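Local coordinates for protein 26S proteasome regulatory subunit rpn10 (Schizosaccharomyces pombe, PDB 2X5N) that protects ubiquitin chains from disassembly by deubiquitinating enzymes, thereby promoting protein degradation as a subunit of the 26S proteasome, at residues D30-M34 / L177-N182; M34-Q38 / P185-G189. One frame throughout, in Å; residues are numbered along the deposited sequence.

Both contacts belong to helix 24-42 of the von Willebrand A domain, and they share M34. Interaction 1 sets residues 30-34 against the short helix 177-182; interaction 2 takes the next turn, residues 34-38, and sets it against the loop 185-189 that follows. Their centres lie about 8 Å apart, and the order along the helix matches the order along the C-terminal part of the chain. A probable hydrogen bond from Q188 N to N182 OD1 (2.9 Å) joins them, as does packing of V181 on I186. Together they lay the C-terminal part of the chain along the first helix, bringing together parts of the chain more than 140 residues apart.

Interaction 1 (D30-M34 / L177-N182); sequences DTVHM and LSDLVN
At the outer edge of the contact a water bridges D30 and S178: it donates to D30 OD2 at 2.7 Å and also meets S178 OG, though S178 was modelled in two conformations and this half of the bridge is less certain. Deeper in, the hydroxyl of T31 faces the first turn of helix 177-182, yet its hydrogen bond goes to A27 O in its own helix. With OG1 beside its backbone N (chi1 -52°), the threonine can reach back to that carbonyl and still rest its oxygen on S178, OG1 to CA 3.2 Å, with L177 CG also close to OG1 at 3.7 Å. The methyl CG2 of T31, the other branch, meets V181 CB at 3.9 Å, the two side chains crossing at about a right angle. One turn further on, M34 leaves its helix with CG opposite the backbone N (chi1 178°), then bends at both following torsions, which curls its end over V181: M34 CE lies 3.6 Å from V181 CG1. Its SD sits 3.6 Å from N182 OD1, an oxygen that accepts a hydrogen bond from Q188 N. An alanine in place of M34 would probably leave a gap beside V181 CG1 and strip N182 OD1 of the sulfur that lies against it. The axes of the two short segments come within 8.6 Å, 34° apart in direction. No direct hydrogen bond crosses between them: the water at the rim provides the polar link, and the buried part is packing of T31, M34 and V181.

Interaction 2 (M34-Q38 / P185-G189); sequences MIFNQ and PIGQG
Beyond helix 177-182 of the von Willebrand A fold, the chain passes over helix 24-42 as an irregular loop, with I186 laid against I35 and Q38 reaching down to the loop backbone. I35 starts out facing away from the loop, but the torsions of its long branch swing CD1 back, to 4.1 Å from I186 CD1 and 3.9 Å from I186 O. The isoleucines cross at a slant. I186 continues inward onto V181 and onto I141 and V168 of the sheet, so its side chain fills the space between loop and core. Its carbonyl, by contrast, is served by water: a single molecule donates to I186 O at 2.8 Å and to Q38 OE1 at 2.8 Å, the two acceptors subtending about 105° at the water, close to tetrahedral. Q38 CG, opposite its backbone N (chi1 -175°), lies 3.8 Å from G187 O; the bend at chi2 (-85°) then turns the amide toward the water. G187 CA lies 4.1 Å from M34 SD. Next comes Q188, less certain because modelled in two conformations; in one of them its chain lies alongside M34 running the opposite way, and Q188 CG approaches Q38 CB at 4.0 Å. The loop is held from its own side as well, by I186 N bonded to S184 OG. Across the contact itself, water and aliphatic carbon do the joining. Such a layer, in which the helix after the first strand and the segment following helix 177-182 pack on one another beside a mostly parallel sheet, belongs to the Rossmann-like alpha/beta fold of von Willebrand A domains.

Interaction 1 (D30-M34 / L177-N182)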
# COMPACT_ATOMS: atom_id res chain seq x y z
N ASP A 30 2.34 -5.91 10.26
CA ASP A 30 2.86 -4.98 11.27
C ASP A 30 3.18 -3.59 10.66
O ASP A 30 2.98 -2.55 11.29
CB ASP A 30 4.14 -5.53 11.93
CG ASP A 30 3.88 -6.67 12.91
OD1 ASP A 30 2.73 -7.13 13.03
OD2 ASP A 30 4.84 -7.12 13.58
N THR A 31 3.66 -3.57 9.43
CA THR A 31 3.96 -2.32 8.72
C THR A 31 2.68 -1.50 8.42
O THR A 31 2.68 -0.27 8.47
CB THR A 31 4.71 -2.63 7.44
OG1 THR A 31 5.83 -3.45 7.77
CG2 THR A 31 5.20 -1.37 6.80
N VAL A 32 1.58 -2.19 8.14
CA VAL A 32 0.30 -1.52 7.91
C VAL A 32 -0.08 -0.65 9.11
O VAL A 32 -0.54 0.48 8.96
CB VAL A 32 -0.81 -2.57 7.62
CG1 VAL A 32 -2.21 -1.91 7.60
CG2 VAL A 32 -0.55 -3.25 6.27
N HIS A 33 0.12 -1.17 10.31
CA HIS A 33 -0.27 -0.45 11.51
C HIS A 33 0.54 0.84 11.61
O HIS A 33 0.02 1.90 11.98
CB HIS A 33 -0.11 -1.33 12.76
CG HIS A 33 -0.89 -0.86 13.94
ND1 HIS A 33 -1.09 -1.63 15.08
CD2 HIS A 33 -1.58 0.26 14.19
CE1 HIS A 33 -1.85 -0.96 15.95
NE2 HIS A 33 -2.16 0.22 15.42
N MET A 34 1.82 0.76 11.26
CA MET A 34 2.68 1.94 11.29
C MET A 34 2.24 3.01 10.30
O MET A 34 2.19 4.18 10.66
CB MET A 34 4.15 1.49 11.08
CG MET A 34 5.18 2.59 11.04
SD MET A 34 5.30 3.50 9.48
CE MET A 34 5.84 2.21 8.37
N LEU A 177 10.58 -5.63 8.91
CA LEU A 177 10.14 -4.78 7.83
C LEU A 177 9.52 -3.49 8.33
O LEU A 177 9.77 -2.42 7.78
CB LEU A 177 9.14 -5.55 6.97
CG LEU A 177 8.57 -4.80 5.74
CD1 LEU A 177 9.67 -4.40 4.76
CD2 LEU A 177 7.52 -5.64 5.06
N SER A 178 8.71 -3.58 9.38
CA SER A 178 8.04 -2.39 9.88
C SER A 178 9.04 -1.34 10.34
O SER A 178 8.87 -0.16 10.08
CB SER A 178 7.07 -2.76 11.01
OG SER A 178 7.75 -3.40 12.08
N ASP A 179 10.10 -1.78 11.01
CA ASP A 179 11.14 -0.86 11.46
C ASP A 179 11.84 -0.23 10.26
O ASP A 179 12.09 0.97 10.24
CB ASP A 179 12.16 -1.57 12.34
CG ASP A 179 11.57 -2.02 13.67
OD1 ASP A 179 10.67 -1.32 14.18
OD2 ASP A 179 11.98 -3.06 14.20
N LEU A 180 12.19 -1.05 9.28
CA LEU A 180 12.88 -0.55 8.09
C LEU A 180 12.02 0.45 7.31
O LEU A 180 12.51 1.49 6.89
CB LEU A 180 13.31 -1.72 7.22
CG LEU A 180 14.40 -2.57 7.88
CD1 LEU A 180 14.53 -3.90 7.17
CD2 LEU A 180 15.74 -1.82 7.87
N VAL A 181 10.75 0.15 7.12
CA VAL A 181 9.86 1.09 6.45
C VAL A 181 9.64 2.35 7.31
O VAL A 181 9.50 3.46 6.80
CB VAL A 181 8.53 0.44 6.04
CG1 VAL A 181 7.65 1.45 5.34
CG2 VAL A 181 8.78 -0.77 5.12
N ASN A 182 9.59 2.18 8.62
CA ASN A 182 9.45 3.34 9.49
C ASN A 182 10.66 4.27 9.33
O ASN A 182 10.52 5.48 9.53
CB ASN A 182 9.28 2.91 10.95
CG ASN A 182 8.82 4.05 11.85
OD1 ASN A 182 7.97 4.82 11.49
ND2 ASN A 182 9.40 4.14 13.03
O HOH W 1 7.26 -5.96 13.40

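Interaction 2 (M34-Q38 / P185-G189)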
# COMPACT_ATOMS: atom_id res chain seq x y z
N MET A 34 1.82 0.76 11.26
CA MET A 34 2.68 1.94 11.29
C MET A 34 2.24 3.01 10.30
O MET A 34 2.19 4.18 10.66
CB MET A 34 4.15 1.49 11.08
CG MET A 34 5.18 2.59 11.04
SD MET A 34 5.30 3.50 9.48
CE MET A 34 5.84 2.21 8.37
N ILE A 35 1.93 2.60 9.08
CA ILE A 35 1.46 3.53 8.04
C ILE A 35 0.14 4.18 8.49
O ILE A 35 -0.05 5.39 8.38
CB ILE A 35 1.24 2.78 6.71
CG1 ILE A 35 2.55 2.23 6.15
CG2 ILE A 35 0.61 3.71 5.67
CD1 ILE A 35 3.57 3.29 5.83
N PHE A 36 -0.79 3.35 8.95
CA PHE A 36 -2.05 3.81 9.53
C PHE A 36 -1.90 4.91 10.54
O PHE A 36 -2.51 5.97 10.47
CB PHE A 36 -2.90 2.64 9.99
CG PHE A 36 -4.28 2.99 10.44
CD1 PHE A 36 -5.37 2.79 9.60
CD2 PHE A 36 -4.52 3.48 11.72
CE1 PHE A 36 -6.66 3.05 10.02
CE2 PHE A 36 -5.82 3.76 12.13
CZ PHE A 36 -6.87 3.54 11.29
N ASN A 37 -1.03 4.63 11.50
CA ASN A 37 -0.78 5.59 12.57
C ASN A 37 -0.11 6.84 12.06
O ASN A 37 -0.43 7.93 12.51
CB ASN A 37 0.05 4.95 13.70
CG ASN A 37 -0.78 4.01 14.56
OD1 ASN A 37 -2.01 3.91 14.40
ND2 ASN A 37 -0.11 3.30 15.45
N GLN A 38 0.78 6.73 11.08
CA GLN A 38 1.36 7.92 10.47
C GLN A 38 0.24 8.82 9.93
O GLN A 38 0.21 10.03 10.20
CB GLN A 38 2.34 7.53 9.35
CG GLN A 38 3.12 8.69 8.69
CD GLN A 38 2.36 9.37 7.56
OE1 GLN A 38 2.03 8.75 6.55
NE2 GLN A 38 2.08 10.67 7.73
N PRO A 185 11.39 7.17 3.80
CA PRO A 185 10.62 8.40 3.61
C PRO A 185 9.16 8.42 3.98
O PRO A 185 8.57 9.46 4.22
CB PRO A 185 10.95 8.85 2.17
CG PRO A 185 12.21 8.16 1.83
CD PRO A 185 12.16 6.83 2.59
N ILE A 186 8.57 7.23 3.96
CA ILE A 186 7.15 7.12 4.28
C ILE A 186 6.89 6.72 5.72
O ILE A 186 5.75 6.51 6.10
CB ILE A 186 6.40 6.18 3.29
CG1 ILE A 186 6.77 4.71 3.49
CG2 ILE A 186 6.68 6.61 1.86
CD1 ILE A 186 5.99 3.74 2.60
N GLY A 187 7.93 6.66 6.53
CA GLY A 187 7.77 6.31 7.92
C GLY A 187 7.21 7.45 8.77
O GLY A 187 6.91 8.53 8.30
N GLN A 188 7.09 7.19 10.06
CA GLN A 188 6.43 8.13 10.95
C GLN A 188 7.25 9.37 11.24
O GLN A 188 6.68 10.45 11.41
CB GLN A 188 6.07 7.44 12.26
CG GLN A 188 5.02 6.37 12.08
CD GLN A 188 4.73 5.63 13.36
OE1 GLN A 188 5.41 4.66 13.71
NE2 GLN A 188 3.71 6.08 14.08
N GLY A 189 8.57 9.23 11.31
CA GLY A 189 9.42 10.32 11.74
C GLY A 189 9.30 10.48 13.25
O GLY A 189 9.02 9.50 13.97
O HOH W 2 3.11 6.56 5.28